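Local coordinates for protein adenylyl-sulfate kinase 1, chloroplastic (Arabidopsis thaliana, PDB 3UIE) that transfers a phosphate from ATP to the 3'-hydroxyl of adenosine 5'-phosphosulfate, making the activated sulfate PAPS in the plant chloroplast, at residues L49-G61 against A90-L104. Residues are numbered along the deposited sequence; the frame is centred on the assembly and turned at random.
Sequences LYQKGKLCYILDG and AKLFADAGIICIASL. With ADX (adenosine-5'-phosphosulfate), chain D.
Tyr-57 and Ile-101 lie on neighbouring parallel strands, 56-60 and 99-103, joined by six backbone hydrogen bonds from Leu-55 O to Gly-61 N. Tyr-57 gives its N-H to Ile-99 O. Ile-101 N donates to Tyr-57 O (2.9 Å); Leu-59 repeats this with Ile-101 O and Ser-103 N. CA-H...O contacts fill in between, as from Ile-58 CA to Ile-101 O.

On one face of the sheet, Tyr-57 and Leu-59 meet helix 76-95, whose segment 90-95 runs antiparallel to the strand. With CG anti to the backbone N (chi1 -167°), Tyr-57 carries its ring out beside Phe-93. The two planes are nearly parallel, at 5°, but slid so far that the rings barely overlap; the centroids are 5.2 Å apart. Leu-59 CD2 meets the tyrosine ring at its edge, while its CD1 packs against Cys-100 SG (3.6 Å) and the small Ala-90.

The other face carries Cys-56, Ile-58, Ile-99 and Ile-101, compact or beta-branched residues suited to extended chain. Cys-56 SG rests against Ile-99 CB (3.8 Å), and Ile-101 CD1 touches both Cys-56 CB and Ile-58 CG1.

At the C-terminal ends, Gly-61 and Leu-104 border adenosine-5'-phosphosulfate; the bare Gly-61 CA lies against its phosphate, 3.6 Å from O1A. Asp-60 stands at the N-cap of the next helix, with a weak bond from Asp-62 N to its OD2, and OD1 hydrogen-bonds P-loop Ser-39 OG, near the magnesium ion.

Strand 56-60 is outermost within this chain in the P-loop kinase sheet, with 99-103 between it and 26-31. Helix 76-95 provides the right-handed crossover between the pair, helix 38-51 packs on the opposite face, and Tyr-57 OH bonds Asp-95 of the second subunit.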
loop_
_atom_site.group_PDB
_atom_site.type_symbol
_atom_site.label_atom_id
_atom_site.label_comp_id
_atom_site.label_asym_id
_atom_site.label_seq_id
_atom_site.Cartn_x
_atom_site.Cartn_y
_atom_site.Cartn_z
ATOM N N LEU A 49 16.236 -11.193 4.752
ATOM C CA LEU A 49 15.046 -11.959 4.403
ATOM C C LEU A 49 15.023 -12.273 2.911
ATOM O O LEU A 49 14.673 -13.376 2.504
ATOM C CB LEU A 49 13.779 -11.201 4.801
ATOM C CG LEU A 49 13.537 -11.190 6.310
ATOM C CD1 LEU A 49 12.453 -10.183 6.665
ATOM C CD2 LEU A 49 13.186 -12.587 6.816
ATOM N N TYR A 50 15.448 -11.309 2.107
ATOM C CA TYR A 50 15.500 -11.525 0.657
ATOM C C TYR A 50 16.435 -12.687 0.344
ATOM O O TYR A 50 16.125 -13.517 -0.490
ATOM C CB TYR A 50 15.967 -10.274 -0.083
ATOM C CG TYR A 50 15.999 -10.530 -1.573
ATOM C CD1 TYR A 50 14.852 -10.384 -2.334
ATOM C CD2 TYR A 50 17.157 -10.996 -2.194
ATOM C CE1 TYR A 50 14.856 -10.653 -3.705
ATOM C CE2 TYR A 50 17.172 -11.273 -3.547
ATOM C CZ TYR A 50 16.022 -11.095 -4.294
ATOM O OH TYR A 50 16.026 -11.376 -5.636
ATOM N N GLN A 51 17.577 -12.765 1.030
ATOM C CA GLN A 51 18.530 -13.842 0.754
ATOM C C GLN A 51 17.953 -15.224 1.145
ATOM O O GLN A 51 18.306 -16.245 0.561
ATOM C CB GLN A 51 19.883 -13.574 1.430
ATOM C CG GLN A 51 20.883 -14.716 1.290
ATOM C CD GLN A 51 22.326 -14.275 1.533
ATOM O OE1 GLN A 51 22.657 -13.094 1.396
ATOM N NE2 GLN A 51 23.193 -15.229 1.879
ATOM N N LYS A 52 17.041 -15.237 2.107
ATOM C CA LYS A 52 16.321 -16.460 2.466
ATOM C C LYS A 52 15.115 -16.733 1.546
ATOM O O LYS A 52 14.363 -17.693 1.753
ATOM C CB LYS A 52 15.856 -16.378 3.923
ATOM C CG LYS A 52 17.000 -16.304 4.954
ATOM C CD LYS A 52 16.486 -16.011 6.362
ATOM C CE LYS A 52 15.917 -17.263 7.037
ATOM N NZ LYS A 52 16.935 -18.341 7.217
ATOM N N GLY A 53 14.928 -15.887 0.540
ATOM C CA GLY A 53 13.851 -16.067 -0.422
ATOM C C GLY A 53 12.509 -15.545 0.060
ATOM O O GLY A 53 11.460 -15.952 -0.429
ATOM N N LYS A 54 12.528 -14.633 1.025
ATOM C CA LYS A 54 11.270 -14.065 1.518
ATOM C C LYS A 54 11.063 -12.652 0.960
ATOM O O LYS A 54 12.016 -11.885 0.817
ATOM C CB LYS A 54 11.247 -14.052 3.045
ATOM C CG LYS A 54 11.642 -15.397 3.667
ATOM C CD LYS A 54 10.657 -16.490 3.280
ATOM C CE LYS A 54 11.252 -17.872 3.456
ATOM N NZ LYS A 54 10.324 -18.942 2.987
ATOM N N LEU A 55 9.814 -12.306 0.676
ATOM C CA LEU A 55 9.499 -11.023 0.063
ATOM C C LEU A 55 9.074 -10.016 1.112
ATOM O O LEU A 55 8.065 -10.219 1.805
ATOM C CB LEU A 55 8.383 -11.190 -0.970
ATOM C CG LEU A 55 7.956 -9.933 -1.727
ATOM C CD1 LEU A 55 9.139 -9.317 -2.452
ATOM C CD2 LEU A 55 6.826 -10.271 -2.712
ATOM N N CYS A 56 9.852 -8.941 1.229
ATOM C CA CYS A 56 9.597 -7.855 2.179
ATOM C C CYS A 56 9.412 -6.559 1.415
ATOM O O CYS A 56 9.858 -6.437 0.283
ATOM C CB CYS A 56 10.783 -7.652 3.125
ATOM S SG CYS A 56 11.172 -9.053 4.131
ATOM N N TYR A 57 8.782 -5.584 2.044
ATOM C CA TYR A 57 8.714 -4.253 1.450
ATOM C C TYR A 57 8.763 -3.222 2.572
ATOM O O TYR A 57 8.019 -3.333 3.535
ATOM C CB TYR A 57 7.447 -4.075 0.618
ATOM C CG TYR A 57 7.568 -2.828 -0.221
ATOM C CD1 TYR A 57 8.400 -2.802 -1.339
ATOM C CD2 TYR A 57 6.904 -1.665 0.138
ATOM C CE1 TYR A 57 8.542 -1.638 -2.095
ATOM C CE2 TYR A 57 7.043 -0.507 -0.597
ATOM C CZ TYR A 57 7.854 -0.500 -1.714
ATOM O OH TYR A 57 7.985 0.659 -2.438
ATOM N N ILE A 58 9.616 -2.209 2.428
ATOM C CA ILE A 58 9.807 -1.205 3.470
ATOM C C ILE A 58 8.976 0.043 3.210
ATOM O O ILE A 58 9.076 0.646 2.147
ATOM C CB ILE A 58 11.295 -0.783 3.563
ATOM C CG1 ILE A 58 12.169 -1.984 3.928
ATOM C CG2 ILE A 58 11.495 0.335 4.605
ATOM C CD1 ILE A 58 13.672 -1.689 3.859
ATOM N N LEU A 59 8.144 0.409 4.179
ATOM C CA LEU A 59 7.470 1.697 4.175
ATOM C C LEU A 59 8.222 2.634 5.108
ATOM O O LEU A 59 8.022 2.604 6.320
ATOM C CB LEU A 59 6.024 1.553 4.663
ATOM C CG LEU A 59 5.122 0.618 3.862
ATOM C CD1 LEU A 59 3.727 0.531 4.494
ATOM C CD2 LEU A 59 5.050 1.089 2.405
ATOM N N ASP A 60 9.070 3.480 4.543
ATOM C CA ASP A 60 9.872 4.382 5.355
ATOM C C ASP A 60 9.231 5.758 5.436
ATOM O O ASP A 60 8.797 6.327 4.421
ATOM C CB ASP A 60 11.278 4.485 4.784
ATOM C CG ASP A 60 12.205 5.284 5.680
ATOM O OD1 ASP A 60 12.729 4.697 6.644
ATOM O OD2 ASP A 60 12.387 6.486 5.425
ATOM N N GLY A 61 9.156 6.291 6.649
ATOM C CA GLY A 61 8.502 7.565 6.872
ATOM C C GLY A 61 8.957 8.636 5.909
ATOM O O GLY A 61 8.142 9.338 5.321
ATOM N N ALA A 90 0.298 -0.703 5.519
ATOM C CA ALA A 90 0.991 -1.885 6.024
ATOM C C ALA A 90 0.035 -3.075 6.125
ATOM O O ALA A 90 0.397 -4.210 5.837
ATOM C CB ALA A 90 1.614 -1.589 7.380
ATOM N N LYS A 91 -1.193 -2.809 6.547
ATOM C CA LYS A 91 -2.193 -3.850 6.647
ATOM C C LYS A 91 -2.498 -4.443 5.273
ATOM O O LYS A 91 -2.668 -5.651 5.138
ATOM C CB LYS A 91 -3.467 -3.290 7.280
ATOM C CG LYS A 91 -4.631 -4.251 7.237
ATOM C CD LYS A 91 -5.790 -3.697 8.019
ATOM C CE LYS A 91 -6.964 -4.650 8.016
ATOM N NZ LYS A 91 -8.076 -4.116 8.848
ATOM N N LEU A 92 -2.576 -3.591 4.250
ATOM C CA LEU A 92 -2.806 -4.076 2.887
ATOM C C LEU A 92 -1.638 -4.955 2.417
ATOM O O LEU A 92 -1.848 -6.014 1.809
ATOM C CB LEU A 92 -3.013 -2.906 1.918
ATOM C CG LEU A 92 -4.192 -1.981 2.223
ATOM C CD1 LEU A 92 -4.165 -0.757 1.309
ATOM C CD2 LEU A 92 -5.523 -2.725 2.093
ATOM N N PHE A 93 -0.411 -4.530 2.701
ATOM C CA PHE A 93 0.741 -5.351 2.335
ATOM C C PHE A 93 0.757 -6.701 3.043
ATOM O O PHE A 93 1.089 -7.730 2.442
ATOM C CB PHE A 93 2.059 -4.614 2.583
ATOM C CG PHE A 93 2.484 -3.748 1.426
ATOM C CD1 PHE A 93 3.255 -4.269 0.401
ATOM C CD2 PHE A 93 2.096 -2.425 1.354
ATOM C CE1 PHE A 93 3.647 -3.480 -0.670
ATOM C CE2 PHE A 93 2.493 -1.622 0.283
ATOM C CZ PHE A 93 3.271 -2.156 -0.727
ATOM N N ALA A 94 0.444 -6.690 4.333
ATOM C CA ALA A 94 0.336 -7.931 5.089
ATOM C C ALA A 94 -0.739 -8.828 4.481
ATOM O O ALA A 94 -0.575 -10.050 4.401
ATOM C CB ALA A 94 0.008 -7.618 6.574
ATOM N N ASP A 95 -1.848 -8.229 4.049
ATOM C CA ASP A 95 -2.938 -9.008 3.480
ATOM C C ASP A 95 -2.511 -9.608 2.128
ATOM O O ASP A 95 -2.975 -10.683 1.740
ATOM C CB ASP A 95 -4.209 -8.152 3.352
ATOM C CG ASP A 95 -5.417 -8.959 2.918
ATOM O OD1 ASP A 95 -5.637 -10.045 3.492
ATOM O OD2 ASP A 95 -6.142 -8.501 2.010
ATOM N N ALA A 96 -1.579 -8.942 1.456
ATOM C CA ALA A 96 -1.024 -9.433 0.193
ATOM C C ALA A 96 -0.005 -10.542 0.414
ATOM O O ALA A 96 0.515 -11.101 -0.555
ATOM C CB ALA A 96 -0.383 -8.294 -0.565
ATOM N N GLY A 97 0.313 -10.821 1.680
ATOM C CA GLY A 97 1.238 -11.883 2.048
ATOM C C GLY A 97 2.675 -11.416 2.254
ATOM O O GLY A 97 3.581 -12.226 2.440
ATOM N N ILE A 98 2.880 -10.103 2.199
ATOM C CA ILE A 98 4.206 -9.495 2.264
ATOM C C ILE A 98 4.617 -9.256 3.717
ATOM O O ILE A 98 3.774 -8.955 4.548
ATOM C CB ILE A 98 4.175 -8.119 1.557
ATOM C CG1 ILE A 98 3.690 -8.265 0.112
ATOM C CG2 ILE A 98 5.527 -7.443 1.630
ATOM C CD1 ILE A 98 4.583 -9.095 -0.728
ATOM N N ILE A 99 5.912 -9.394 4.007
ATOM C CA ILE A 99 6.469 -8.965 5.286
ATOM C C ILE A 99 6.732 -7.479 5.150
ATOM O O ILE A 99 7.697 -7.056 4.509
ATOM C CB ILE A 99 7.763 -9.728 5.619
ATOM C CG1 ILE A 99 7.445 -11.223 5.768
ATOM C CG2 ILE A 99 8.417 -9.181 6.921
ATOM C CD1 ILE A 99 8.647 -12.150 5.641
ATOM N N CYS A 100 5.839 -6.683 5.721
ATOM C CA CYS A 100 5.904 -5.237 5.546
ATOM C C CYS A 100 6.646 -4.592 6.705
ATOM O O CYS A 100 6.228 -4.723 7.854
ATOM C CB CYS A 100 4.480 -4.661 5.454
ATOM S SG CYS A 100 4.452 -2.897 5.084
ATOM N N ILE A 101 7.752 -3.908 6.405
ATOM C CA ILE A 101 8.556 -3.275 7.439
ATOM C C ILE A 101 8.280 -1.779 7.433
ATOM O O ILE A 101 8.589 -1.100 6.464
ATOM C CB ILE A 101 10.051 -3.496 7.176
ATOM C CG1 ILE A 101 10.349 -4.999 7.059
ATOM C CG2 ILE A 101 10.902 -2.824 8.287
ATOM C CD1 ILE A 101 11.698 -5.295 6.416
ATOM N N ALA A 102 7.658 -1.277 8.495
ATOM C CA ALA A 102 7.366 0.146 8.573
ATOM C C ALA A 102 8.398 0.814 9.456
ATOM O O ALA A 102 8.602 0.411 10.594
ATOM C CB ALA A 102 5.952 0.377 9.111
ATOM N N SER A 103 9.065 1.827 8.926
ATOM C CA SER A 103 10.144 2.504 9.648
ATOM C C SER A 103 9.839 3.992 9.761
ATOM O O SER A 103 10.166 4.749 8.862
ATOM C CB SER A 103 11.470 2.289 8.908
ATOM O OG SER A 103 12.525 3.097 9.424
ATOM N N LEU A 104 9.179 4.388 10.842
ATOM C CA LEU A 104 8.713 5.755 11.039
ATOM C C LEU A 104 9.003 6.096 12.484
ATOM O O LEU A 104 8.924 5.218 13.343
ATOM C CB LEU A 104 7.195 5.806 10.878
ATOM C CG LEU A 104 6.395 6.151 9.634
ATOM C CD1 LEU A 104 6.523 5.075 8.569
ATOM C CD2 LEU A 104 4.942 6.310 10.057
HETATM S SB ADX D . 6.562 10.737 12.152
HETATM O O1B ADX D . 5.477 11.355 11.442
HETATM O O2B ADX D . 6.636 11.325 13.509
HETATM O O3B ADX D . 6.360 9.281 12.294
HETATM P PA ADX D . 8.436 10.337 10.139
HETATM O O1A ADX D . 7.327 10.129 9.142
HETATM O O2A ADX D . 9.216 9.058 10.402
HETATM O O3A ADX D . 7.880 11.014 11.473
HETATM O "O5'" ADX D . 9.401 11.424 9.528
HETATM C "C5'" ADX D . 10.656 11.632 10.103
HETATM C "C4'" ADX D . 11.655 12.202 9.237
HETATM O "O4'" ADX D . 11.263 13.522 8.874
HETATM C "C3'" ADX D . 12.936 12.302 9.982
HETATM O "O3'" ADX D . 13.917 11.612 9.272
HETATM C "C2'" ADX D . 13.307 13.658 9.956
HETATM O "O2'" ADX D . 14.423 13.721 9.134
HETATM C "C1'" ADX D . 12.240 14.429 9.285
HETATM N N9 ADX D . 11.738 15.497 10.108
HETATM C C8 ADX D . 11.505 16.767 9.702
HETATM N N7 ADX D . 10.964 17.457 10.723
HETATM C C5 ADX D . 10.854 16.622 11.778
HETATM C C6 ADX D . 10.380 16.766 13.097
HETATM N N6 ADX D . 9.858 18.022 13.533
HETATM N N1 ADX D . 10.416 15.710 13.947
HETATM C C2 ADX D . 10.897 14.524 13.535
HETATM N N3 ADX D . 11.358 14.353 12.275
HETATM C C4 ADX D . 11.347 15.370 11.386
#